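Local atomic coordinates of cellulase IBT99 (Metagenomes, PDB entry 6WBT), a protein that probably hydrolyses 6-phospho-alpha-glucosides as a family 4 glycosidase, with NAD, a manganese ion and glucose 6-phosphate bound in its pocket. Residues 153-157 with 355-359; 121-125 with 399-403; 350-354 with 383-387; 192-196 with 338-342. All blocks are in the same frame, centred on the assembly; numbering follows the deposited sequence.

Contact 1: 153-157 with 355-359; sequences IVAKA and DDATV
The side chain of Lys156 leaves helix 151-161 with CG anti to N (chi1 -171°), then bends at chi3 (-120°) and chi4, which curls its ammonium back over the backbone of Asp356 to Thr358. Thr358 answers with chi1 of 42°, setting OG1 between its own N and carbonyl carbon, on the side where the lysine passes. Lys156 NZ makes two weak hydrogen bonds here, to Thr358 OG1 at 3.4 Å and to Asp356 O, also at 3.4 Å. Its main charge partner is Asp390 of helix 380-402, so the ammonium joins three parts of the chain. The carboxylate of Asp356 stands apart, with OD2 5.8 Å from Lys156 NZ, and pairs instead with Arg380 of the third subunit. Nearer the helix backbone the two side chains cross at a slant, and Lys156 CB lies 3.5 Å from Thr358 OG1. The methyl of Thr358 presses on the helix backbone, CG2 being 3.6 Å from Lys156 CA and 3.8 Å from Ala155 C. The contact is buried and joins a helix of the Rossmann-like half to the start of strand 358-366. Ala155 and Thr358 both rest on Ile343 of the adjoining strand 338-345, while Ile153, Ala157 and Ala357 pack on helix 380-402, and Val154 and Ala157 also meet helix 114-136.

Contact 2: 121-125 with 399-403; sequences MRTIY and AAIEH
Within segments 121-125 and 399-403, near the end of helix 380-402, the nearest CA atoms are those of Met121 and Ala400, 6.9 Å apart; just beyond, His403 leaves helical geometry with a positive phi (56°). This helix-helix packing joins the Rossmann-clan half to the C-terminal half around a small alanine. The methyl of Ala400 points at the first helix and is met by two side chains, Met121 (selenomethionine in the crystal) with CE 3.7 Å from Ala400 CB, and Ile124 with CD1 3.8 Å from the same CB. Met121 gets there by a bend at chi3 that turns CE across Ala400. Tyr125 brings the hydroxyl edge of its ring to the Ala400 carbonyl: OH donates to Ala400 O at 2.5 Å, with the oxygen near the ring plane, while the hydroxyl stands above the carbonyl plane. A phenylalanine in place of Tyr125 would probably leave Ala400 O, near the helix end, without this donor. The same oxygen lies over one face of the His403 ring, offset toward the rim; His403 ND1 bonds Glu441 O of the C-terminal tail. That tail packs on Met121 and Tyr125 through Pro440, while Ile124 and Ile401 touch helix 151-161, and Ala399 faces helix 405-414.

Contact 3: 350-354 with 383-387; sequences IENLS and KGLIE
Leu353 lays its two methyls against helix 380-402, CD1 3.7 Å from Ile386 CG2 and CD2 3.7 Å from Glu387 OE2. It crosses Ile386 at about a right angle and runs past Glu387 in the opposite sense. Lys383 and Glu387, one helical turn apart, form a salt bridge in which Lys383 NZ reaches Glu387 OE2 at 3.1 Å, on the anti side of the carboxylate and 28° out of its plane. The lysine is extended as far as its last bend, at chi4, which turns NZ to within 2.5 Å of Asn352 O; its CD lies along Asn352 CB, 3.9 Å away. Asn352 O and Glu387 OE2, both acceptors, lie 3.3 Å apart, and the ammonium sits to one side of the pair, where its charge probably eases their repulsion. A methionine in place of Lys383 would probably strip the positive charge from beside these oxygens, leaving their repulsion unrelieved and Glu387 without its salt-bridge mate. One water donates to Glu387 OE2 and bonds weakly with Ser354 OG; another accepts from Ser354 N at 3.1 Å and donates to Glu387 OE1. Asn352 OD1 turns elsewhere, to the backbone N of Ile378. Glu387 packs on Glu387 of the third subunit, and Lys383 and Glu387 form long, weak ion pairs with Glu387 and Lys383 of that subunit. The motif is a type I beta turn, Ile350 to Leu353, docked on a helix through leucine packing and bridging waters, beside an i to i+4 salt bridge of that helix, here at a subunit boundary.

Contact 4: 192-196 with 338-342; sequences IESDY and SRQLV
Glu193, Asp195 and Arg339 form a salt-bridge network between strand 192-197 of the small antiparallel sheet and strand 338-345 of the large mixed sheet. The short segments have axes 8.6 Å apart and cross at 43°, so no backbone-to-backbone hydrogen bond joins them, and the side chains of Arg339 and Leu341 span the gap. Arg339 is fully extended from CG to NE and brings its guanidinium up to the backbone of Ser194. Its NH1 donates to Ser194 O at 3.1 Å in an almost straight bond (176°), the oxygen lying in the guanidinium plane although the donor stands above the carbonyl plane. NH2 of Arg339 makes a weak, bent bond to Asp195 OD1 at 3.1 Å, as part of a salt bridge, the carboxylate and guanidinium planes steeply turned to each other. Glu193 comes over one face instead: its carboxylate lies within 22° of the guanidinium plane, Glu193 CG is 3.4 Å from Arg339 NH1, and OE2 sits 3.8 Å from that NH1, a long ion pair of charges without a directed N-H. Leu341 CD1 meets Tyr196 CB at 3.7 Å, the two side chains crossing at about a right angle. Both acids also pair with Arg209 of strand 202-210, and Glu193 takes a further salt bridge from Arg337 of the second subunit, so each carboxylate is probably stabilised by more than one arginine. Leu341 packs on Pro174 of helix 173-184, Ser194 OG bonds Glu178 of the same helix, Tyr196 meets Phe205 edge to face, and strand 358-366 supports Arg339 through Pro362 and Tyr364.

How the contacts relate
Contacts 1 and 2 adjoin, their centres 14 Å apart: helices 151-161 and 114-136 touch through Ala157 CB and Ile124 CG2 at 3.7 Å. Contact 1 also meets contact 3 at Val359, whose CG1 lies 3.8 Å from both Ile350 CD1 and Leu353 CD1. Helix 380-402 serves contacts 2 and 3 at separate places, centres about 24 Å apart, and lends Asp390 to contact 1. Contact 4 shares the large sheet with contact 1 without touching it, nearest atoms about 4 Å apart. None of the four forms the pocket itself: the side chains of Ala155 and Tyr125 are about 10 and 9 Å from NAD, and that of Tyr196 about 9 Å from the manganese and 10 Å from glucose 6-phosphate.

Contact 1: 153-157 with 355-359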
loop_
_atom_site.group_PDB
_atom_site.type_symbol
_atom_site.label_atom_id
_atom_site.label_comp_id
_atom_site.label_asym_id
_atom_site.label_seq_id
_atom_site.Cartn_x
_atom_site.Cartn_y
_atom_site.Cartn_z
ATOM N N ILE A 153 8.781 20.579 -9.972
ATOM C CA ILE A 153 7.421 20.817 -10.441
ATOM C C ILE A 153 7.261 20.372 -11.891
ATOM O O ILE A 153 6.241 19.780 -12.261
ATOM C CB ILE A 153 7.047 22.299 -10.256
ATOM C CG1 ILE A 153 7.070 22.667 -8.771
ATOM C CG2 ILE A 153 5.680 22.590 -10.860
ATOM C CD1 ILE A 153 6.838 24.135 -8.502
ATOM N N VAL A 154 8.265 20.637 -12.731
ATOM C CA VAL A 154 8.128 20.317 -14.148
ATOM C C VAL A 154 8.160 18.810 -14.375
ATOM O O VAL A 154 7.502 18.302 -15.289
ATOM C CB VAL A 154 9.210 21.041 -14.976
ATOM C CG1 VAL A 154 9.137 22.544 -14.747
ATOM C CG2 VAL A 154 10.598 20.509 -14.648
ATOM N N ALA A 155 8.904 18.069 -13.550
ATOM C CA ALA A 155 8.957 16.620 -13.717
ATOM C C ALA A 155 7.641 15.971 -13.314
ATOM O O ALA A 155 7.162 15.051 -13.989
ATOM C CB ALA A 155 10.114 16.034 -12.909
ATOM N N LYS A 156 7.039 16.436 -12.216
ATOM C CA LYS A 156 5.740 15.916 -11.811
ATOM C C LYS A 156 4.650 16.309 -12.798
ATOM O O LYS A 156 3.687 15.556 -12.988
ATOM C CB LYS A 156 5.392 16.412 -10.406
ATOM C CG LYS A 156 4.167 15.753 -9.798
ATOM C CD LYS A 156 3.818 16.371 -8.454
ATOM C CE LYS A 156 3.853 15.336 -7.343
ATOM N NZ LYS A 156 5.223 14.793 -7.129
ATOM N N ALA A 157 4.782 17.472 -13.438
ATOM C CA ALA A 157 3.783 17.902 -14.409
ATOM C C ALA A 157 3.948 17.169 -15.734
ATOM O O ALA A 157 2.968 16.683 -16.309
ATOM C CB ALA A 157 3.867 19.416 -14.613
ATOM N N ASP A 355 2.590 7.015 -5.549
ATOM C CA ASP A 355 3.178 6.532 -6.795
ATOM C C ASP A 355 3.607 7.686 -7.694
ATOM O O ASP A 355 4.694 7.649 -8.283
ATOM C CB ASP A 355 2.188 5.625 -7.526
ATOM C CG ASP A 355 1.562 4.589 -6.613
ATOM O OD1 ASP A 355 1.815 4.637 -5.391
ATOM O OD2 ASP A 355 0.815 3.723 -7.118
ATOM N N ASP A 356 2.775 8.720 -7.806
ATOM C CA ASP A 356 3.046 9.844 -8.695
ATOM C C ASP A 356 3.999 10.868 -8.093
ATOM O O ASP A 356 4.112 11.977 -8.628
ATOM C CB ASP A 356 1.734 10.528 -9.093
ATOM C CG ASP A 356 0.979 11.082 -7.901
ATOM O OD1 ASP A 356 1.142 10.542 -6.787
ATOM O OD2 ASP A 356 0.221 12.058 -8.080
ATOM N N ALA A 357 4.681 10.531 -7.003
ATOM C CA ALA A 357 5.673 11.423 -6.418
ATOM C C ALA A 357 6.971 11.322 -7.206
ATOM O O ALA A 357 7.527 10.229 -7.362
ATOM C CB ALA A 357 5.905 11.079 -4.950
ATOM N N THR A 358 7.456 12.458 -7.704
ATOM C CA THR A 358 8.693 12.493 -8.483
ATOM C C THR A 358 9.858 12.650 -7.517
ATOM O O THR A 358 10.248 13.758 -7.149
ATOM C CB THR A 358 8.656 13.613 -9.514
ATOM O OG1 THR A 358 8.098 14.794 -8.924
ATOM C CG2 THR A 358 7.820 13.198 -10.713
ATOM N N VAL A 359 10.421 11.522 -7.105
ATOM C CA VAL A 359 11.512 11.494 -6.140
ATOM C C VAL A 359 12.840 11.577 -6.876
ATOM O O VAL A 359 12.956 11.209 -8.050
ATOM C CB VAL A 359 11.435 10.229 -5.261
ATOM C CG1 VAL A 359 10.186 10.264 -4.396
ATOM C CG2 VAL A 359 11.451 8.982 -6.131
#

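Contact 2: 121-125 with 399-403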
loop_
_atom_site.group_PDB
_atom_site.type_symbol
_atom_site.label_atom_id
_atom_site.label_comp_id
_atom_site.label_asym_id
_atom_site.label_seq_id
_atom_site.Cartn_x
_atom_site.Cartn_y
_atom_site.Cartn_z
HETATM N N MSE A 121 4.869 27.291 -12.544
HETATM C CA MSE A 121 3.670 27.372 -13.373
HETATM C C MSE A 121 3.945 28.049 -14.714
HETATM O O MSE A 121 3.211 27.844 -15.681
HETATM C CB MSE A 121 2.551 28.109 -12.634
HETATM C CG MSE A 121 1.978 27.340 -11.453
HETATM SE SE MSE A 121 0.110 27.788 -11.114
HETATM C CE MSE A 121 -0.641 27.236 -12.827
ATOM N N ARG A 122 5.003 28.860 -14.769
ATOM C CA ARG A 122 5.428 29.429 -16.043
ATOM C C ARG A 122 6.077 28.391 -16.946
ATOM O O ARG A 122 6.077 28.564 -18.169
ATOM C CB ARG A 122 6.403 30.585 -15.820
ATOM C CG ARG A 122 5.775 31.865 -15.295
ATOM C CD ARG A 122 6.720 33.042 -15.491
ATOM N NE ARG A 122 7.989 32.851 -14.797
ATOM C CZ ARG A 122 8.241 33.292 -13.568
ATOM N NH1 ARG A 122 7.308 33.952 -12.895
ATOM N NH2 ARG A 122 9.425 33.073 -13.012
ATOM N N THR A 123 6.618 27.317 -16.373
ATOM C CA THR A 123 7.416 26.352 -17.116
ATOM C C THR A 123 6.649 25.088 -17.487
ATOM O O THR A 123 7.120 24.332 -18.344
ATOM C CB THR A 123 8.662 25.968 -16.302
ATOM O OG1 THR A 123 9.153 27.122 -15.608
ATOM C CG2 THR A 123 9.768 25.436 -17.209
ATOM N N ILE A 124 5.482 24.847 -16.884
ATOM C CA ILE A 124 4.774 23.581 -17.089
ATOM C C ILE A 124 4.418 23.395 -18.561
ATOM O O ILE A 124 4.895 22.465 -19.220
ATOM C CB ILE A 124 3.524 23.509 -16.195
ATOM C CG1 ILE A 124 3.927 23.425 -14.721
ATOM C CG2 ILE A 124 2.657 22.319 -16.579
ATOM C CD1 ILE A 124 2.756 23.332 -13.768
ATOM N N TYR A 125 3.575 24.275 -19.094
ATOM C CA TYR A 125 3.087 24.119 -20.461
ATOM C C TYR A 125 4.164 24.368 -21.517
ATOM O O TYR A 125 4.189 23.653 -22.527
ATOM C CB TYR A 125 1.878 25.026 -20.703
ATOM C CG TYR A 125 0.599 24.482 -20.108
ATOM C CD1 TYR A 125 0.033 23.310 -20.594
ATOM C CD2 TYR A 125 -0.041 25.134 -19.064
ATOM C CE1 TYR A 125 -1.133 22.802 -20.055
ATOM C CE2 TYR A 125 -1.210 24.634 -18.519
ATOM C CZ TYR A 125 -1.751 23.468 -19.019
ATOM O OH TYR A 125 -2.914 22.966 -18.482
ATOM N N ALA A 399 -3.578 22.681 -10.479
ATOM C CA ALA A 399 -4.048 24.032 -10.764
ATOM C C ALA A 399 -3.773 24.429 -12.208
ATOM O O ALA A 399 -4.544 25.196 -12.796
ATOM C CB ALA A 399 -3.395 25.027 -9.804
ATOM N N ALA A 400 -2.687 23.922 -12.794
ATOM C CA ALA A 400 -2.382 24.214 -14.190
ATOM C C ALA A 400 -3.244 23.401 -15.145
ATOM O O ALA A 400 -3.575 23.880 -16.236
ATOM C CB ALA A 400 -0.901 23.953 -14.470
ATOM N N ILE A 401 -3.617 22.182 -14.756
ATOM C CA ILE A 401 -4.418 21.331 -15.629
ATOM C C ILE A 401 -5.887 21.721 -15.562
ATOM O O ILE A 401 -6.544 21.908 -16.592
ATOM C CB ILE A 401 -4.212 19.849 -15.260
ATOM C CG1 ILE A 401 -2.752 19.442 -15.472
ATOM C CG2 ILE A 401 -5.148 18.962 -16.069
ATOM C CD1 ILE A 401 -2.444 18.031 -15.019
ATOM N N GLU A 402 -6.421 21.853 -14.351
ATOM C CA GLU A 402 -7.838 22.117 -14.143
ATOM C C GLU A 402 -8.177 23.602 -14.141
ATOM O O GLU A 402 -9.358 23.947 -14.027
ATOM C CB GLU A 402 -8.292 21.479 -12.828
ATOM C CG GLU A 402 -7.996 19.990 -12.746
ATOM C CD GLU A 402 -7.963 19.479 -11.322
ATOM O OE1 GLU A 402 -8.328 20.245 -10.405
ATOM O OE2 GLU A 402 -7.563 18.314 -11.118
ATOM N N HIS A 403 -7.177 24.480 -14.262
ATOM C CA HIS A 403 -7.388 25.929 -14.289
ATOM C C HIS A 403 -8.141 26.403 -13.050
ATOM O O HIS A 403 -8.983 27.301 -13.117
ATOM C CB HIS A 403 -8.117 26.358 -15.566
ATOM C CG HIS A 403 -7.377 26.031 -16.824
ATOM N ND1 HIS A 403 -6.574 26.942 -17.474
ATOM C CD2 HIS A 403 -7.318 24.891 -17.553
ATOM C CE1 HIS A 403 -6.052 26.379 -18.549
ATOM N NE2 HIS A 403 -6.488 25.134 -18.620
#

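Contact 3: 350-354 with 383-387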
loop_
_atom_site.group_PDB
_atom_site.type_symbol
_atom_site.label_atom_id
_atom_site.label_comp_id
_atom_site.label_asym_id
_atom_site.label_seq_id
_atom_site.Cartn_x
_atom_site.Cartn_y
_atom_site.Cartn_z
ATOM N N ILE A 350 10.362 4.574 -3.256
ATOM C CA ILE A 350 10.259 4.898 -1.839
ATOM C C ILE A 350 8.862 4.478 -1.400
ATOM O O ILE A 350 7.864 5.071 -1.824
ATOM C CB ILE A 350 10.517 6.387 -1.573
ATOM C CG1 ILE A 350 11.883 6.800 -2.126
ATOM C CG2 ILE A 350 10.434 6.683 -0.083
ATOM C CD1 ILE A 350 12.215 8.265 -1.917
ATOM N N GLU A 351 8.789 3.450 -0.548
ATOM C CA GLU A 351 7.517 2.773 -0.303
ATOM C C GLU A 351 6.521 3.669 0.425
ATOM O O GLU A 351 5.319 3.617 0.146
ATOM C CB GLU A 351 7.750 1.487 0.491
ATOM C CG GLU A 351 7.129 0.249 -0.140
ATOM C CD GLU A 351 6.953 -0.888 0.849
ATOM O OE1 GLU A 351 5.793 -1.257 1.137
ATOM O OE2 GLU A 351 7.973 -1.407 1.346
ATOM N N ASN A 352 6.993 4.491 1.364
ATOM C CA ASN A 352 6.084 5.308 2.163
ATOM C C ASN A 352 5.451 6.448 1.377
ATOM O O ASN A 352 4.610 7.159 1.936
ATOM C CB ASN A 352 6.813 5.885 3.378
ATOM C CG ASN A 352 8.081 5.134 3.708
ATOM O OD1 ASN A 352 9.106 5.314 3.051
ATOM N ND2 ASN A 352 8.026 4.297 4.737
ATOM N N LEU A 353 5.819 6.644 0.114
ATOM C CA LEU A 353 5.342 7.772 -0.669
ATOM C C LEU A 353 4.390 7.312 -1.765
ATOM O O LEU A 353 4.346 6.134 -2.133
ATOM C CB LEU A 353 6.516 8.542 -1.280
ATOM C CG LEU A 353 7.482 9.146 -0.260
ATOM C CD1 LEU A 353 8.644 9.824 -0.963
ATOM C CD2 LEU A 353 6.753 10.122 0.650
ATOM N N SER A 354 3.626 8.269 -2.285
ATOM C CA SER A 354 2.657 7.987 -3.332
ATOM C C SER A 354 3.364 7.592 -4.627
ATOM O O SER A 354 4.569 7.795 -4.799
ATOM C CB SER A 354 1.757 9.200 -3.566
ATOM O OG SER A 354 1.040 9.534 -2.389
ATOM N N LYS A 383 9.490 11.402 5.874
ATOM C CA LYS A 383 8.253 11.145 5.146
ATOM C C LYS A 383 7.307 12.335 5.245
ATOM O O LYS A 383 6.767 12.797 4.233
ATOM C CB LYS A 383 7.581 9.879 5.679
ATOM C CG LYS A 383 6.159 9.675 5.181
ATOM C CD LYS A 383 5.487 8.509 5.892
ATOM C CE LYS A 383 4.014 8.404 5.524
ATOM N NZ LYS A 383 3.813 8.164 4.069
ATOM N N GLY A 384 7.101 12.849 6.460
ATOM C CA GLY A 384 6.172 13.949 6.645
ATOM C C GLY A 384 6.591 15.218 5.930
ATOM O O GLY A 384 5.741 15.984 5.467
ATOM N N LEU A 385 7.900 15.461 5.830
ATOM C CA LEU A 385 8.379 16.629 5.097
ATOM C C LEU A 385 8.145 16.475 3.600
ATOM O O LEU A 385 7.743 17.431 2.927
ATOM C CB LEU A 385 9.862 16.859 5.391
ATOM C CG LEU A 385 10.207 17.445 6.760
ATOM C CD1 LEU A 385 11.712 17.452 6.974
ATOM C CD2 LEU A 385 9.642 18.850 6.891
ATOM N N ILE A 386 8.391 15.279 3.059
ATOM C CA ILE A 386 8.176 15.055 1.634
ATOM C C ILE A 386 6.687 14.995 1.316
ATOM O O ILE A 386 6.256 15.451 0.249
ATOM C CB ILE A 386 8.911 13.778 1.181
ATOM C CG1 ILE A 386 10.420 13.941 1.369
ATOM C CG2 ILE A 386 8.598 13.457 -0.272
ATOM C CD1 ILE A 386 11.216 12.699 1.033
ATOM N N GLU A 387 5.875 14.453 2.229
ATOM C CA GLU A 387 4.436 14.386 1.993
ATOM C C GLU A 387 3.828 15.777 1.862
ATOM O O GLU A 387 2.906 15.987 1.064
ATOM C CB GLU A 387 3.748 13.609 3.118
ATOM C CG GLU A 387 3.948 12.099 3.069
ATOM C CD GLU A 387 3.140 11.425 1.975
ATOM O OE1 GLU A 387 2.357 12.116 1.290
ATOM O OE2 GLU A 387 3.287 10.196 1.803
HETATM O O HOH W 1 1.786 8.480 0.704
HETATM O O HOH W 2 3.457 11.343 -1.668
#

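Contact 4: 192-196 with 338-342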
loop_
_atom_site.group_PDB
_atom_site.type_symbol
_atom_site.label_atom_id
_atom_site.label_comp_id
_atom_site.label_asym_id
_atom_site.label_seq_id
_atom_site.Cartn_x
_atom_site.Cartn_y
_atom_site.Cartn_z
ATOM N N ILE A 192 33.846 9.582 -5.765
ATOM C CA ILE A 192 32.764 9.850 -4.828
ATOM C C ILE A 192 31.491 9.190 -5.339
ATOM O O ILE A 192 31.283 9.023 -6.547
ATOM C CB ILE A 192 32.581 11.369 -4.607
ATOM C CG1 ILE A 192 32.245 11.667 -3.143
ATOM C CG2 ILE A 192 31.503 11.938 -5.521
ATOM C CD1 ILE A 192 33.366 11.342 -2.174
ATOM N N GLU A 193 30.643 8.786 -4.394
ATOM C CA GLU A 193 29.353 8.177 -4.692
ATOM C C GLU A 193 28.547 8.150 -3.404
ATOM O O GLU A 193 29.071 7.775 -2.351
ATOM C CB GLU A 193 29.511 6.762 -5.266
ATOM C CG GLU A 193 28.213 5.973 -5.324
ATOM C CD GLU A 193 28.337 4.682 -6.111
ATOM O OE1 GLU A 193 28.855 4.719 -7.248
ATOM O OE2 GLU A 193 27.905 3.628 -5.596
ATOM N N SER A 194 27.287 8.558 -3.488
ATOM C CA SER A 194 26.461 8.730 -2.309
ATOM C C SER A 194 25.083 8.135 -2.543
ATOM O O SER A 194 24.610 8.042 -3.678
ATOM C CB SER A 194 26.327 10.211 -1.933
ATOM O OG SER A 194 25.734 10.946 -2.990
ATOM N N ASP A 195 24.457 7.720 -1.445
ATOM C CA ASP A 195 23.065 7.301 -1.424
ATOM C C ASP A 195 22.198 8.491 -1.030
ATOM O O ASP A 195 22.510 9.209 -0.076
ATOM C CB ASP A 195 22.858 6.147 -0.440
ATOM C CG ASP A 195 23.762 4.965 -0.730
ATOM O OD1 ASP A 195 23.909 4.607 -1.917
ATOM O OD2 ASP A 195 24.330 4.399 0.227
ATOM N N TYR A 196 21.104 8.691 -1.762
ATOM C CA TYR A 196 20.356 9.938 -1.683
ATOM C C TYR A 196 18.882 9.665 -1.945
ATOM O O TYR A 196 18.531 8.772 -2.718
ATOM C CB TYR A 196 20.922 10.950 -2.691
ATOM C CG TYR A 196 20.248 12.301 -2.726
ATOM C CD1 TYR A 196 19.148 12.526 -3.542
ATOM C CD2 TYR A 196 20.733 13.361 -1.972
ATOM C CE1 TYR A 196 18.536 13.760 -3.590
ATOM C CE2 TYR A 196 20.128 14.601 -2.014
ATOM C CZ TYR A 196 19.029 14.796 -2.825
ATOM O OH TYR A 196 18.421 16.028 -2.874
ATOM N N SER A 338 25.678 4.512 -16.059
ATOM C CA SER A 338 26.187 5.452 -15.071
ATOM C C SER A 338 25.170 5.654 -13.954
ATOM O O SER A 338 23.972 5.814 -14.204
ATOM C CB SER A 338 26.519 6.789 -15.731
ATOM O OG SER A 338 27.072 7.697 -14.793
ATOM N N ARG A 339 25.656 5.647 -12.717
ATOM C CA ARG A 339 24.806 5.784 -11.540
ATOM C C ARG A 339 24.724 7.260 -11.163
ATOM O O ARG A 339 25.683 7.827 -10.631
ATOM C CB ARG A 339 25.351 4.947 -10.386
ATOM C CG ARG A 339 24.440 4.881 -9.173
ATOM C CD ARG A 339 25.076 4.062 -8.062
ATOM N NE ARG A 339 24.192 3.915 -6.909
ATOM C CZ ARG A 339 24.112 4.790 -5.914
ATOM N NH1 ARG A 339 24.861 5.884 -5.927
ATOM N NH2 ARG A 339 23.281 4.573 -4.904
ATOM N N GLN A 340 23.578 7.880 -11.437
ATOM C CA GLN A 340 23.372 9.297 -11.173
ATOM C C GLN A 340 22.112 9.493 -10.341
ATOM O O GLN A 340 21.256 8.609 -10.251
ATOM C CB GLN A 340 23.262 10.105 -12.474
ATOM C CG GLN A 340 24.433 9.928 -13.427
ATOM C CD GLN A 340 25.733 10.484 -12.875
ATOM O OE1 GLN A 340 25.734 11.301 -11.954
ATOM N NE2 GLN A 340 26.850 10.038 -13.438
ATOM N N LEU A 341 22.009 10.674 -9.736
ATOM C CA LEU A 341 20.834 11.056 -8.955
ATOM C C LEU A 341 19.875 11.792 -9.883
ATOM O O LEU A 341 20.046 12.982 -10.157
ATOM C CB LEU A 341 21.233 11.922 -7.765
ATOM C CG LEU A 341 22.346 11.401 -6.853
ATOM C CD1 LEU A 341 22.595 12.373 -5.709
ATOM C CD2 LEU A 341 22.015 10.018 -6.320
ATOM N N VAL A 342 18.861 11.081 -10.372
ATOM C CA VAL A 342 17.903 11.633 -11.317
ATOM C C VAL A 342 16.523 11.653 -10.668
ATOM O O VAL A 342 16.305 11.097 -9.591
ATOM C CB VAL A 342 17.871 10.847 -12.641
ATOM C CG1 VAL A 342 19.272 10.727 -13.220
ATOM C CG2 VAL A 342 17.264 9.482 -12.418
#